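Local coordinates for protein putative Acetyltransferase (Lactobacillus plantarum WCFS1, PDB 3EFA) that is a putative GNAT-family N-acetyltransferase that probably transfers an acetyl group from acetyl-CoA to an amine of its substrate, at residues Y48-L53 and I59-L64; M4-S9 and L93-E98; T115-Y120 and P138-H143; G108-E113 and C123-T128. All blocks are in the same frame, centred on the assembly; numbering follows the deposited sequence.

Contact 1. Residues Y48-L53 and I59-L64; sequences YAVLYL and ITTLRL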
loop_
_atom_site.group_PDB
_atom_site.type_symbol
_atom_site.label_atom_id
_atom_site.label_comp_id
_atom_site.label_asym_id
_atom_site.label_seq_id
_atom_site.Cartn_x
_atom_site.Cartn_y
_atom_site.Cartn_z
ATOM N N TYR A 48 23.059 -3.419 -2.454
ATOM C CA TYR A 48 22.702 -3.903 -1.113
ATOM C C TYR A 48 23.389 -3.067 -0.036
ATOM O O TYR A 48 24.455 -2.514 -0.267
ATOM C CB TYR A 48 23.048 -5.399 -0.962
ATOM C CG TYR A 48 22.460 -6.260 -2.070
ATOM C CD1 TYR A 48 21.265 -6.956 -1.878
ATOM C CD2 TYR A 48 23.080 -6.351 -3.323
ATOM C CE1 TYR A 48 20.712 -7.734 -2.895
ATOM C CE2 TYR A 48 22.525 -7.122 -4.352
ATOM C CZ TYR A 48 21.336 -7.817 -4.129
ATOM O OH TYR A 48 20.760 -8.591 -5.130
ATOM N N ALA A 49 22.754 -2.951 1.130
ATOM C CA ALA A 49 23.361 -2.285 2.282
ATOM C C ALA A 49 23.852 -3.332 3.281
ATOM O O ALA A 49 23.062 -4.164 3.727
ATOM C CB ALA A 49 22.350 -1.314 2.961
ATOM N N VAL A 50 25.144 -3.287 3.635
ATOM C CA VAL A 50 25.722 -4.244 4.585
ATOM C C VAL A 50 26.524 -3.569 5.710
ATOM O O VAL A 50 27.382 -2.715 5.438
ATOM C CB VAL A 50 26.629 -5.302 3.854
ATOM C CG1 VAL A 50 27.218 -6.320 4.841
ATOM C CG2 VAL A 50 25.869 -6.014 2.758
ATOM N N LEU A 51 26.250 -3.957 6.963
ATOM C CA LEU A 51 27.021 -3.484 8.130
ATOM C C LEU A 51 28.061 -4.522 8.597
ATOM O O LEU A 51 27.725 -5.670 8.896
ATOM C CB LEU A 51 26.090 -3.071 9.291
ATOM C CG LEU A 51 26.681 -2.323 10.516
ATOM C CD1 LEU A 51 25.660 -1.398 11.217
ATOM C CD2 LEU A 51 27.368 -3.260 11.558
ATOM N N TYR A 52 29.322 -4.103 8.653
ATOM C CA TYR A 52 30.453 -4.972 9.030
ATOM C C TYR A 52 31.066 -4.568 10.391
ATOM O O TYR A 52 31.345 -3.379 10.635
ATOM C CB TYR A 52 31.563 -4.868 7.977
ATOM C CG TYR A 52 31.200 -5.283 6.559
ATOM C CD1 TYR A 52 31.535 -6.551 6.076
ATOM C CD2 TYR A 52 30.557 -4.395 5.685
ATOM C CE1 TYR A 52 31.218 -6.936 4.772
ATOM C CE2 TYR A 52 30.238 -4.771 4.372
ATOM C CZ TYR A 52 30.577 -6.046 3.922
ATOM O OH TYR A 52 30.272 -6.435 2.624
ATOM N N LEU A 53 31.280 -5.533 11.281
ATOM C CA LEU A 53 32.046 -5.235 12.495
ATOM C C LEU A 53 33.524 -5.261 12.145
ATOM O O LEU A 53 34.301 -4.417 12.589
ATOM C CB LEU A 53 31.765 -6.237 13.606
ATOM C CG LEU A 53 30.423 -6.099 14.311
ATOM C CD1 LEU A 53 30.447 -6.904 15.597
ATOM C CD2 LEU A 53 30.124 -4.636 14.601
ATOM N N ILE A 59 27.272 -8.478 9.542
ATOM C CA ILE A 59 26.307 -8.920 10.565
ATOM C C ILE A 59 24.827 -8.562 10.325
ATOM O O ILE A 59 23.926 -9.208 10.879
ATOM C CB ILE A 59 26.708 -8.476 12.003
ATOM C CG1 ILE A 59 26.659 -6.956 12.144
ATOM C CG2 ILE A 59 28.077 -9.027 12.392
ATOM C CD1 ILE A 59 26.629 -6.484 13.604
ATOM N N THR A 60 24.564 -7.540 9.520
ATOM C CA THR A 60 23.186 -7.199 9.200
ATOM C C THR A 60 23.115 -6.597 7.786
ATOM O O THR A 60 24.114 -6.045 7.298
ATOM C CB THR A 60 22.550 -6.288 10.312
ATOM O OG1 THR A 60 21.132 -6.190 10.125
ATOM C CG2 THR A 60 23.184 -4.887 10.328
ATOM N N THR A 61 21.963 -6.743 7.122
ATOM C CA THR A 61 21.821 -6.341 5.716
ATOM C C THR A 61 20.392 -5.951 5.326
ATOM O O THR A 61 19.424 -6.373 5.954
ATOM C CB THR A 61 22.301 -7.471 4.734
ATOM O OG1 THR A 61 22.235 -7.004 3.380
ATOM C CG2 THR A 61 21.418 -8.708 4.852
ATOM N N LEU A 62 20.277 -5.143 4.281
ATOM C CA LEU A 62 18.994 -4.897 3.614
ATOM C C LEU A 62 19.187 -4.665 2.098
ATOM O O LEU A 62 20.289 -4.333 1.647
ATOM C CB LEU A 62 18.228 -3.736 4.279
ATOM C CG LEU A 62 18.770 -2.298 4.243
ATOM C CD1 LEU A 62 18.518 -1.616 2.894
ATOM C CD2 LEU A 62 18.151 -1.475 5.374
ATOM N N ARG A 63 18.123 -4.854 1.322
ATOM C CA ARG A 63 18.188 -4.689 -0.129
ATOM C C ARG A 63 17.543 -3.365 -0.567
ATOM O O ARG A 63 16.417 -3.032 -0.157
ATOM C CB ARG A 63 17.524 -5.885 -0.849
ATOM C CG ARG A 63 17.623 -5.846 -2.407
ATOM C CD ARG A 63 17.165 -7.156 -3.085
ATOM N NE ARG A 63 15.701 -7.285 -3.158
ATOM C CZ ARG A 63 15.046 -8.266 -3.785
ATOM N NH1 ARG A 63 15.717 -9.237 -4.417
ATOM N NH2 ARG A 63 13.710 -8.273 -3.786
ATOM N N LEU A 64 18.248 -2.608 -1.402
ATOM C CA LEU A 64 17.689 -1.344 -1.892
ATOM C C LEU A 64 16.785 -1.564 -3.119
ATOM O O LEU A 64 17.236 -2.086 -4.142
ATOM C CB LEU A 64 18.813 -0.325 -2.149
ATOM C CG LEU A 64 19.547 -0.033 -0.821
ATOM C CD1 LEU A 64 21.052 0.033 -0.948
ATOM C CD2 LEU A 64 18.994 1.217 -0.104
#
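The carbonyl oxygen of A49 receives two hydrogen bonds from the facing strand. L62 N approaches it at 3.0 Å in the carbonyl plane, whereas T61 OG1, also 3.0 Å from A49 O, comes from above, tilted 38° out of that plane. The threonine hydroxyl stands opposite its own nitrogen (chi1 -176°), a setting that carries OG1 over the strand gap. With a valine here, A49 O would probably be left with the L62 amide as its one donor across the strands. Return bonds run from A49 N to L62 O (2.9 Å) and from L51 N to T60 O, and I59 N closes the series on L51 O. This is the antiparallel run, 166° between axes, of two strands joined as a beta hairpin, here inside the central sheet of the GNAT fold. Y48, V50, T61 and R63 share the face that carries helix 12-29. There Y48 and R63 lie side by side, R63 CD 3.6 Å from Y48 CE1; the phenol goes on to D42, and the guanidinium to D39, D42 and E65. On the other face A49 CB meets L62 CD1 at 3.8 Å and L51 CB meets T60 CG2 at 3.6 Å. Toward the turn, I59 CG1 runs alongside L51 CD2 (3.8 Å), and L53 crosses I59 at about a right angle, its CG 3.9 Å from I59 CD1.

Contact 2. Residues M4-S9 and L93-E98; sequences MKIIFS and LTAAEE. With FMT (formic acid), chain E.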
loop_
_atom_site.group_PDB
_atom_site.type_symbol
_atom_site.label_atom_id
_atom_site.label_comp_id
_atom_site.label_asym_id
_atom_site.label_seq_id
_atom_site.Cartn_x
_atom_site.Cartn_y
_atom_site.Cartn_z
HETATM N N MSE A 4 33.616 -0.285 13.141
HETATM C CA MSE A 4 32.431 -0.768 12.446
HETATM C C MSE A 4 32.287 -0.019 11.121
HETATM O O MSE A 4 32.522 1.190 11.060
HETATM C CB MSE A 4 31.197 -0.536 13.331
HETATM C CG MSE A 4 29.852 -0.833 12.674
HETATM SE SE MSE A 4 28.975 0.686 11.789
HETATM C CE MSE A 4 28.588 1.748 13.366
ATOM N N LYS A 5 31.917 -0.729 10.057
ATOM C CA LYS A 5 31.762 -0.084 8.751
ATOM C C LYS A 5 30.463 -0.455 8.015
ATOM O O LYS A 5 29.994 -1.593 8.091
ATOM C CB LYS A 5 32.960 -0.423 7.866
ATOM C CG LYS A 5 33.103 0.466 6.647
ATOM C CD LYS A 5 34.262 -0.005 5.778
ATOM C CE LYS A 5 34.588 0.996 4.677
ATOM N NZ LYS A 5 35.558 0.422 3.699
ATOM N N ILE A 6 29.904 0.506 7.282
ATOM C CA ILE A 6 28.699 0.286 6.475
ATOM C C ILE A 6 28.962 0.530 4.983
ATOM O O ILE A 6 29.550 1.541 4.615
ATOM C CB ILE A 6 27.541 1.206 6.939
ATOM C CG1 ILE A 6 27.091 0.836 8.360
ATOM C CG2 ILE A 6 26.369 1.146 5.952
ATOM C CD1 ILE A 6 26.199 1.913 9.041
ATOM N N ILE A 7 28.505 -0.386 4.129
ATOM C CA ILE A 7 28.753 -0.306 2.687
ATOM C C ILE A 7 27.476 -0.409 1.837
ATOM O O ILE A 7 26.663 -1.311 2.030
ATOM C CB ILE A 7 29.785 -1.398 2.235
ATOM C CG1 ILE A 7 31.146 -1.138 2.889
ATOM C CG2 ILE A 7 29.918 -1.465 0.691
ATOM C CD1 ILE A 7 32.218 -2.110 2.468
ATOM N N PHE A 8 27.317 0.528 0.904
ATOM C CA PHE A 8 26.204 0.531 -0.050
ATOM C C PHE A 8 26.747 0.324 -1.463
ATOM O O PHE A 8 27.392 1.219 -1.997
ATOM C CB PHE A 8 25.460 1.885 -0.036
ATOM C CG PHE A 8 24.805 2.231 1.275
ATOM C CD1 PHE A 8 23.543 1.736 1.596
ATOM C CD2 PHE A 8 25.428 3.100 2.173
ATOM C CE1 PHE A 8 22.928 2.072 2.815
ATOM C CE2 PHE A 8 24.824 3.447 3.389
ATOM C CZ PHE A 8 23.573 2.929 3.716
ATOM N N SER A 9 26.477 -0.822 -2.088
ATOM C CA SER A 9 27.007 -1.072 -3.437
ATOM C C SER A 9 26.599 -2.409 -4.056
ATOM O O SER A 9 26.091 -3.298 -3.368
ATOM C CB SER A 9 28.549 -0.961 -3.449
ATOM O OG SER A 9 29.170 -2.183 -3.076
ATOM N N LEU A 93 19.382 0.851 9.176
ATOM C CA LEU A 93 18.231 1.521 8.592
ATOM C C LEU A 93 18.351 3.043 8.658
ATOM O O LEU A 93 18.086 3.739 7.664
ATOM C CB LEU A 93 16.937 1.060 9.264
ATOM C CG LEU A 93 15.649 1.727 8.764
ATOM C CD1 LEU A 93 15.399 1.406 7.274
ATOM C CD2 LEU A 93 14.436 1.328 9.635
ATOM N N THR A 94 18.748 3.557 9.822
ATOM C CA THR A 94 18.998 4.998 9.979
ATOM C C THR A 94 20.023 5.490 8.947
ATOM O O THR A 94 19.867 6.571 8.382
ATOM C CB THR A 94 19.474 5.360 11.414
ATOM O OG1 THR A 94 18.452 5.038 12.366
ATOM C CG2 THR A 94 19.808 6.850 11.531
ATOM N N ALA A 95 21.055 4.688 8.672
ATOM C CA ALA A 95 22.006 5.067 7.617
ATOM C C ALA A 95 21.437 4.953 6.189
ATOM O O ALA A 95 21.728 5.784 5.332
ATOM C CB ALA A 95 23.326 4.302 7.757
ATOM N N ALA A 96 20.618 3.941 5.935
ATOM C CA ALA A 96 20.014 3.773 4.606
ATOM C C ALA A 96 19.021 4.892 4.245
ATOM O O ALA A 96 18.949 5.313 3.079
ATOM C CB ALA A 96 19.354 2.380 4.469
ATOM N N GLU A 97 18.267 5.374 5.239
ATOM C CA GLU A 97 17.389 6.538 5.037
ATOM C C GLU A 97 18.171 7.773 4.571
ATOM O O GLU A 97 17.777 8.447 3.620
ATOM C CB GLU A 97 16.557 6.853 6.299
ATOM C CG GLU A 97 15.445 5.826 6.576
ATOM C CD GLU A 97 14.651 6.091 7.859
ATOM O OE1 GLU A 97 14.751 7.195 8.436
ATOM O OE2 GLU A 97 13.910 5.183 8.290
ATOM N N GLU A 98 19.288 8.056 5.234
ATOM C CA GLU A 98 20.142 9.185 4.867
ATOM C C GLU A 98 20.748 9.019 3.448
ATOM O O GLU A 98 20.788 9.972 2.661
ATOM C CB GLU A 98 21.213 9.410 5.952
ATOM C CG GLU A 98 22.388 10.308 5.554
ATOM C CD GLU A 98 21.976 11.755 5.297
ATOM O OE1 GLU A 98 21.150 12.292 6.067
ATOM O OE2 GLU A 98 22.485 12.361 4.327
HETATM C C FMT E . 30.287 3.382 8.626
HETATM O O1 FMT E . 29.906 4.276 9.395
HETATM O O2 FMT E . 30.606 3.550 7.444
#
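I6 and F8, alternate residues of the sheet's edge strand 5-9, pack on A95 and A96 of helix 88-102. The 8.3 Å between the CA atoms of I6 and A95 is spanned by a long side chain from the strand and a methyl from the helix. I6 CD1 ends 4.0 Å from A95 CB. The F8 ring enters obliquely, CZ lying 3.8 Å from A96 CA and CE1 4.0 Å from A96 CB, while A95 O is 3.8 Å from the same CZ. In GNAT enzymes the equivalent helix follows the loop that grips the acetyl-CoA pyrophosphate, so the contact probably joins the N-terminal edge of the sheet to that cofactor-binding half of the fold. Strand and helix cross at -43°, and no hydrogen bond links them. With its ring set opposite the carbonyl carbon (chi1 -63°), F8 brings CZ and CE1 to the helix; it also stacks with W99 and touches A49 and L64. With an alanine here, A96 would probably face a gap and W99 would lose its stacking partner. Beside I6, a formic acid molecule, probably from the crystallisation liquor, accepts a hydrogen bond from I6 N through O2 at 3.1 Å.

Contact 3. Residues T115-Y120 and P138-H143; sequences TAQRFY and PVVIMH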
loop_
_atom_site.group_PDB
_atom_site.type_symbol
_atom_site.label_atom_id
_atom_site.label_comp_id
_atom_site.label_asym_id
_atom_site.label_seq_id
_atom_site.Cartn_x
_atom_site.Cartn_y
_atom_site.Cartn_z
ATOM N N THR A 115 4.427 -9.030 13.091
ATOM C CA THR A 115 5.128 -9.021 14.373
ATOM C C THR A 115 6.148 -7.886 14.545
ATOM O O THR A 115 6.575 -7.593 15.661
ATOM C CB THR A 115 5.828 -10.371 14.637
ATOM O OG1 THR A 115 6.737 -10.228 15.732
ATOM C CG2 THR A 115 6.603 -10.832 13.409
ATOM N N ALA A 116 6.534 -7.240 13.450
ATOM C CA ALA A 116 7.513 -6.154 13.525
ATOM C C ALA A 116 6.886 -4.752 13.529
ATOM O O ALA A 116 7.597 -3.749 13.499
ATOM C CB ALA A 116 8.534 -6.281 12.389
ATOM N N GLN A 117 5.559 -4.679 13.575
ATOM C CA GLN A 117 4.882 -3.392 13.453
ATOM C C GLN A 117 5.449 -2.342 14.426
ATOM O O GLN A 117 5.832 -1.242 14.008
ATOM C CB GLN A 117 3.354 -3.549 13.597
ATOM C CG GLN A 117 2.591 -2.225 13.636
ATOM C CD GLN A 117 1.074 -2.372 13.416
ATOM O OE1 GLN A 117 0.587 -3.400 12.928
ATOM N NE2 GLN A 117 0.327 -1.321 13.760
ATOM N N ARG A 118 5.515 -2.690 15.712
ATOM C CA ARG A 118 5.923 -1.740 16.752
ATOM C C ARG A 118 7.335 -1.225 16.560
ATOM O O ARG A 118 7.602 -0.032 16.728
ATOM C CB ARG A 118 5.800 -2.349 18.149
ATOM C CG ARG A 118 6.240 -1.384 19.257
ATOM C CD ARG A 118 6.174 -2.026 20.644
ATOM N NE ARG A 118 6.391 -1.091 21.758
ATOM C CZ ARG A 118 6.017 0.190 21.785
ATOM N NH1 ARG A 118 5.383 0.740 20.755
ATOM N NH2 ARG A 118 6.272 0.927 22.862
ATOM N N PHE A 119 8.240 -2.143 16.232
ATOM C CA PHE A 119 9.617 -1.799 15.903
ATOM C C PHE A 119 9.657 -0.660 14.873
ATOM O O PHE A 119 10.296 0.371 15.106
ATOM C CB PHE A 119 10.345 -3.046 15.388
ATOM C CG PHE A 119 11.745 -2.790 14.895
ATOM C CD1 PHE A 119 12.807 -2.683 15.787
ATOM C CD2 PHE A 119 12.005 -2.682 13.536
ATOM C CE1 PHE A 119 14.111 -2.458 15.329
ATOM C CE2 PHE A 119 13.294 -2.459 13.075
ATOM C CZ PHE A 119 14.352 -2.346 13.972
ATOM N N TYR A 120 8.954 -0.828 13.752
ATOM C CA TYR A 120 8.976 0.195 12.703
ATOM C C TYR A 120 8.273 1.493 13.116
ATOM O O TYR A 120 8.665 2.576 12.672
ATOM C CB TYR A 120 8.471 -0.355 11.351
ATOM C CG TYR A 120 9.469 -1.317 10.724
ATOM C CD1 TYR A 120 10.714 -0.866 10.279
ATOM C CD2 TYR A 120 9.188 -2.676 10.605
ATOM C CE1 TYR A 120 11.644 -1.737 9.730
ATOM C CE2 TYR A 120 10.111 -3.557 10.052
ATOM C CZ TYR A 120 11.341 -3.080 9.616
ATOM O OH TYR A 120 12.269 -3.948 9.063
ATOM N N PRO A 138 1.040 -13.063 7.628
ATOM C CA PRO A 138 0.541 -11.672 7.665
ATOM C C PRO A 138 1.601 -10.574 7.438
ATOM O O PRO A 138 2.675 -10.580 8.056
ATOM C CB PRO A 138 -0.045 -11.528 9.080
ATOM C CG PRO A 138 0.067 -12.875 9.718
ATOM C CD PRO A 138 1.105 -13.649 8.976
ATOM N N VAL A 139 1.254 -9.625 6.571
ATOM C CA VAL A 139 2.110 -8.501 6.216
ATOM C C VAL A 139 1.366 -7.172 6.400
ATOM O O VAL A 139 0.142 -7.121 6.294
ATOM C CB VAL A 139 2.526 -8.599 4.743
ATOM C CG1 VAL A 139 3.857 -7.889 4.508
ATOM C CG2 VAL A 139 2.616 -10.051 4.322
ATOM N N VAL A 140 2.105 -6.099 6.676
ATOM C CA VAL A 140 1.526 -4.759 6.700
ATOM C C VAL A 140 2.351 -3.806 5.850
ATOM O O VAL A 140 3.576 -3.879 5.835
ATOM C CB VAL A 140 1.406 -4.182 8.131
ATOM C CG1 VAL A 140 0.137 -4.701 8.821
ATOM C CG2 VAL A 140 2.671 -4.480 8.958
ATOM N N ILE A 141 1.668 -2.915 5.140
ATOM C CA ILE A 141 2.331 -1.917 4.307
ATOM C C ILE A 141 2.552 -0.646 5.127
ATOM O O ILE A 141 1.599 -0.085 5.669
ATOM C CB ILE A 141 1.481 -1.609 3.046
ATOM C CG1 ILE A 141 0.981 -2.912 2.409
ATOM C CG2 ILE A 141 2.265 -0.774 2.031
ATOM C CD1 ILE A 141 2.076 -3.798 1.870
HETATM N N MSE A 142 3.804 -0.196 5.218
HETATM C CA MSE A 142 4.160 0.949 6.065
HETATM C C MSE A 142 4.920 2.052 5.315
HETATM O O MSE A 142 5.734 1.774 4.440
HETATM C CB MSE A 142 4.962 0.487 7.303
HETATM C CG MSE A 142 4.310 -0.678 8.070
HETATM SE SE MSE A 142 5.130 -1.168 9.806
HETATM C CE MSE A 142 4.605 0.439 10.804
ATOM N N HIS A 143 4.655 3.306 5.669
ATOM C CA HIS A 143 5.370 4.426 5.061
ATOM C C HIS A 143 5.917 5.412 6.099
ATOM O O HIS A 143 5.477 5.445 7.248
ATOM C CB HIS A 143 4.490 5.141 4.016
ATOM C CG HIS A 143 4.228 4.317 2.791
ATOM N ND1 HIS A 143 3.056 3.614 2.601
ATOM C CD2 HIS A 143 5.007 4.044 1.715
ATOM C CE1 HIS A 143 3.118 2.959 1.454
ATOM N NE2 HIS A 143 4.293 3.200 0.899
#
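The selenomethionine M142 fills the close part of this contact, lying against the root of Y120 and the backbone of Q117. Its SE is 3.8 Å from Y120 CB, and its CE is 4.0 Å from the same carbon. A bend at the last torsion (chi3 69°) turns the terminal methyl toward the helix, where M142 CE stops 3.8 Å from Q117 O. The selenium also makes an oblique Met-aromatic contact with the Y120 ring, at 5.4 Å from the centroid and 62° off the normal. Within the helix segment, F119 CD2 stands 3.8 Å above the centre of one face of that ring, which limits how the phenol can turn.

The other part is looser. The side chain of Q117 is partly exposed and skirts the strand: its OE1 comes no nearer to V140 than 4.3 Å from CG1, and its CG is 4.4 Å from M142 CE. Its amide nitrogen is bonded to E121, within the helix, and no hydrogen bond crosses between the two segments. Apolar packing is therefore what carries the contact, centred on the selenomethionine.

Helix 117-122 connects strand 107-113 to strand 126-129, and strand 139-145 lies between those two in the sheet. The helix thus covers one face of this end of the sheet, with I110 touching Y120 and V127 touching Q117. Y125, from the loop before strand 126-129, packs on M142 as well, while I141 points to the opposite face and packs on Y132 of the second subunit.

Contact 4. Residues G108-E113 and C123-T128; sequences GEIHGE and CGYRVT. With FMT (formic acid), chain D.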
loop_
_atom_site.group_PDB
_atom_site.type_symbol
_atom_site.label_atom_id
_atom_site.label_comp_id
_atom_site.label_asym_id
_atom_site.label_seq_id
_atom_site.Cartn_x
_atom_site.Cartn_y
_atom_site.Cartn_z
ATOM N N GLY A 108 10.225 6.590 2.763
ATOM C CA GLY A 108 10.626 5.215 2.988
ATOM C C GLY A 108 9.410 4.314 2.915
ATOM O O GLY A 108 8.282 4.739 3.227
ATOM N N GLU A 109 9.634 3.064 2.515
ATOM C CA GLU A 109 8.555 2.096 2.364
ATOM C C GLU A 109 9.000 0.720 2.863
ATOM O O GLU A 109 10.095 0.234 2.502
ATOM C CB GLU A 109 8.104 2.018 0.891
ATOM C CG GLU A 109 7.036 0.940 0.590
ATOM C CD GLU A 109 6.546 0.962 -0.864
ATOM O OE1 GLU A 109 7.025 0.135 -1.679
ATOM O OE2 GLU A 109 5.675 1.805 -1.195
ATOM N N ILE A 110 8.155 0.094 3.686
ATOM C CA ILE A 110 8.445 -1.234 4.234
ATOM C C ILE A 110 7.255 -2.168 4.054
ATOM O O ILE A 110 6.120 -1.776 4.350
ATOM C CB ILE A 110 8.732 -1.166 5.761
ATOM C CG1 ILE A 110 9.943 -0.277 6.061
ATOM C CG2 ILE A 110 8.857 -2.590 6.377
ATOM C CD1 ILE A 110 11.259 -0.856 5.624
ATOM N N HIS A 111 7.496 -3.397 3.588
ATOM C CA HIS A 111 6.442 -4.431 3.631
ATOM C C HIS A 111 6.817 -5.431 4.733
ATOM O O HIS A 111 7.405 -6.467 4.459
ATOM C CB HIS A 111 6.271 -5.170 2.281
ATOM C CG HIS A 111 5.691 -4.331 1.181
ATOM N ND1 HIS A 111 5.367 -4.850 -0.057
ATOM C CD2 HIS A 111 5.364 -3.015 1.130
ATOM C CE1 HIS A 111 4.877 -3.888 -0.823
ATOM N NE2 HIS A 111 4.859 -2.767 -0.126
ATOM N N GLY A 112 6.481 -5.125 5.979
ATOM C CA GLY A 112 6.982 -5.910 7.095
ATOM C C GLY A 112 6.062 -7.011 7.594
ATOM O O GLY A 112 4.863 -7.035 7.295
ATOM N N GLU A 113 6.636 -7.934 8.361
ATOM C CA GLU A 113 5.856 -8.983 9.005
ATOM C C GLU A 113 5.041 -8.322 10.099
ATOM O O GLU A 113 5.498 -7.357 10.705
ATOM C CB GLU A 113 6.775 -10.086 9.568
ATOM C CG GLU A 113 7.646 -10.754 8.497
ATOM C CD GLU A 113 8.482 -11.924 9.025
ATOM O OE1 GLU A 113 9.699 -11.970 8.727
ATOM O OE2 GLU A 113 7.926 -12.801 9.725
ATOM N N CYS A 123 10.631 3.663 14.811
ATOM C CA CYS A 123 11.502 4.312 13.833
ATOM C C CYS A 123 10.766 5.368 13.009
ATOM O O CYS A 123 11.368 6.005 12.142
ATOM C CB CYS A 123 12.177 3.289 12.906
ATOM S SG CYS A 123 13.267 2.098 13.738
ATOM N N GLY A 124 9.468 5.539 13.265
ATOM C CA GLY A 124 8.695 6.586 12.612
ATOM C C GLY A 124 7.812 6.199 11.429
ATOM O O GLY A 124 7.262 7.081 10.762
ATOM N N TYR A 125 7.663 4.902 11.165
ATOM C CA TYR A 125 6.742 4.424 10.115
ATOM C C TYR A 125 5.297 4.291 10.633
ATOM O O TYR A 125 5.075 4.170 11.838
ATOM C CB TYR A 125 7.226 3.084 9.520
ATOM C CG TYR A 125 8.524 3.194 8.740
ATOM C CD1 TYR A 125 8.531 3.180 7.339
ATOM C CD2 TYR A 125 9.741 3.333 9.405
ATOM C CE1 TYR A 125 9.723 3.302 6.618
ATOM C CE2 TYR A 125 10.929 3.458 8.710
ATOM C CZ TYR A 125 10.921 3.444 7.318
ATOM O OH TYR A 125 12.112 3.575 6.650
ATOM N N ARG A 126 4.323 4.332 9.722
ATOM C CA ARG A 126 2.917 4.048 10.057
ATOM C C ARG A 126 2.252 3.107 9.027
ATOM O O ARG A 126 2.566 3.154 7.838
ATOM C CB ARG A 126 2.109 5.355 10.179
ATOM C CG ARG A 126 2.025 6.089 8.858
ATOM C CD ARG A 126 1.151 7.337 8.884
ATOM N NE ARG A 126 0.700 7.676 7.531
ATOM C CZ ARG A 126 1.523 7.966 6.523
ATOM N NH1 ARG A 126 2.844 7.952 6.706
ATOM N NH2 ARG A 126 1.031 8.259 5.322
ATOM N N VAL A 127 1.326 2.265 9.485
ATOM C CA VAL A 127 0.568 1.392 8.590
ATOM C C VAL A 127 -0.284 2.215 7.626
ATOM O O VAL A 127 -0.986 3.126 8.054
ATOM C CB VAL A 127 -0.368 0.448 9.380
ATOM C CG1 VAL A 127 -1.154 -0.475 8.422
ATOM C CG2 VAL A 127 0.432 -0.361 10.422
ATOM N N THR A 128 -0.201 1.920 6.327
ATOM C CA THR A 128 -1.104 2.547 5.350
ATOM C C THR A 128 -2.033 1.535 4.685
ATOM O O THR A 128 -2.965 1.916 3.993
ATOM C CB THR A 128 -0.381 3.361 4.227
ATOM O OG1 THR A 128 0.595 2.539 3.573
ATOM C CG2 THR A 128 0.277 4.638 4.775
HETATM C C FMT D . 5.500 9.164 8.994
HETATM O O1 FMT D . 5.704 10.108 8.224
HETATM O O2 FMT D . 4.599 8.326 8.871
#
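Y125 lays its ring across the flank of I110, the two side chains crossing at about a right angle. I110 CG1 is 3.6 Å from Y125 CE1 and 4.1 Å from the ring centroid, 29° off the normal: an off-centre CH-pi contact. The rim of the same ring meets backbone, with G108 C 3.9 Å from Y125 CE1 and E109 N 4.1 Å from it, both near the ring plane. G108 has no side chain beside the phenol, where a beta carbon would probably come too close to Y125 OH. Y125 follows a Schellman motif at the end of helix 117-122, in which G124 takes phi 100°, and the chain then runs into strand 126-129.

Strand 139-145 separates the two strands in the sheet, which explains why no hydrogen bond passes directly between these segments; G108 and I110 are backbone-bonded to K144 and M142 instead. Further along, R126 NH1 donates to O2 of a formic acid molecule at 2.8 Å. The formate is probably from the crystallisation liquor and is held also by Q145 N.

The polar and apolar ends of the tyrosine thus have separate tasks. Its ring rests on I110 and turns its rim to the backbone of G108 and E109, while its OH is hydrogen-bonded to E97 of helix 88-102, a carboxylate whose charge is probably balanced in part by its salt bridge to K144.

All four contacts reach one mixed sheet and fall into two pairs. Contacts 1 and 2 have centres 7 Å apart: V50 O lies 2.9 Å from I7 N on neighbouring strands. Contacts 3 and 4, about 5 Å apart between centres, interlock along the chain; strand 139-145 of contact 3 runs between the two strands of contact 4, T128 N being 2.8 Å from I141 O. In GNAT enzymes acetyl-CoA binds where the strands corresponding to 71-79 and 107-113 splay apart, so the strands of contacts 1 and 2 and those of contacts 3 and 4 probably flank that cleft. Helix 88-102 spans the halves: E97 OE2 is 2.9 Å from Y125 OH, joining contact 2 to contact 4.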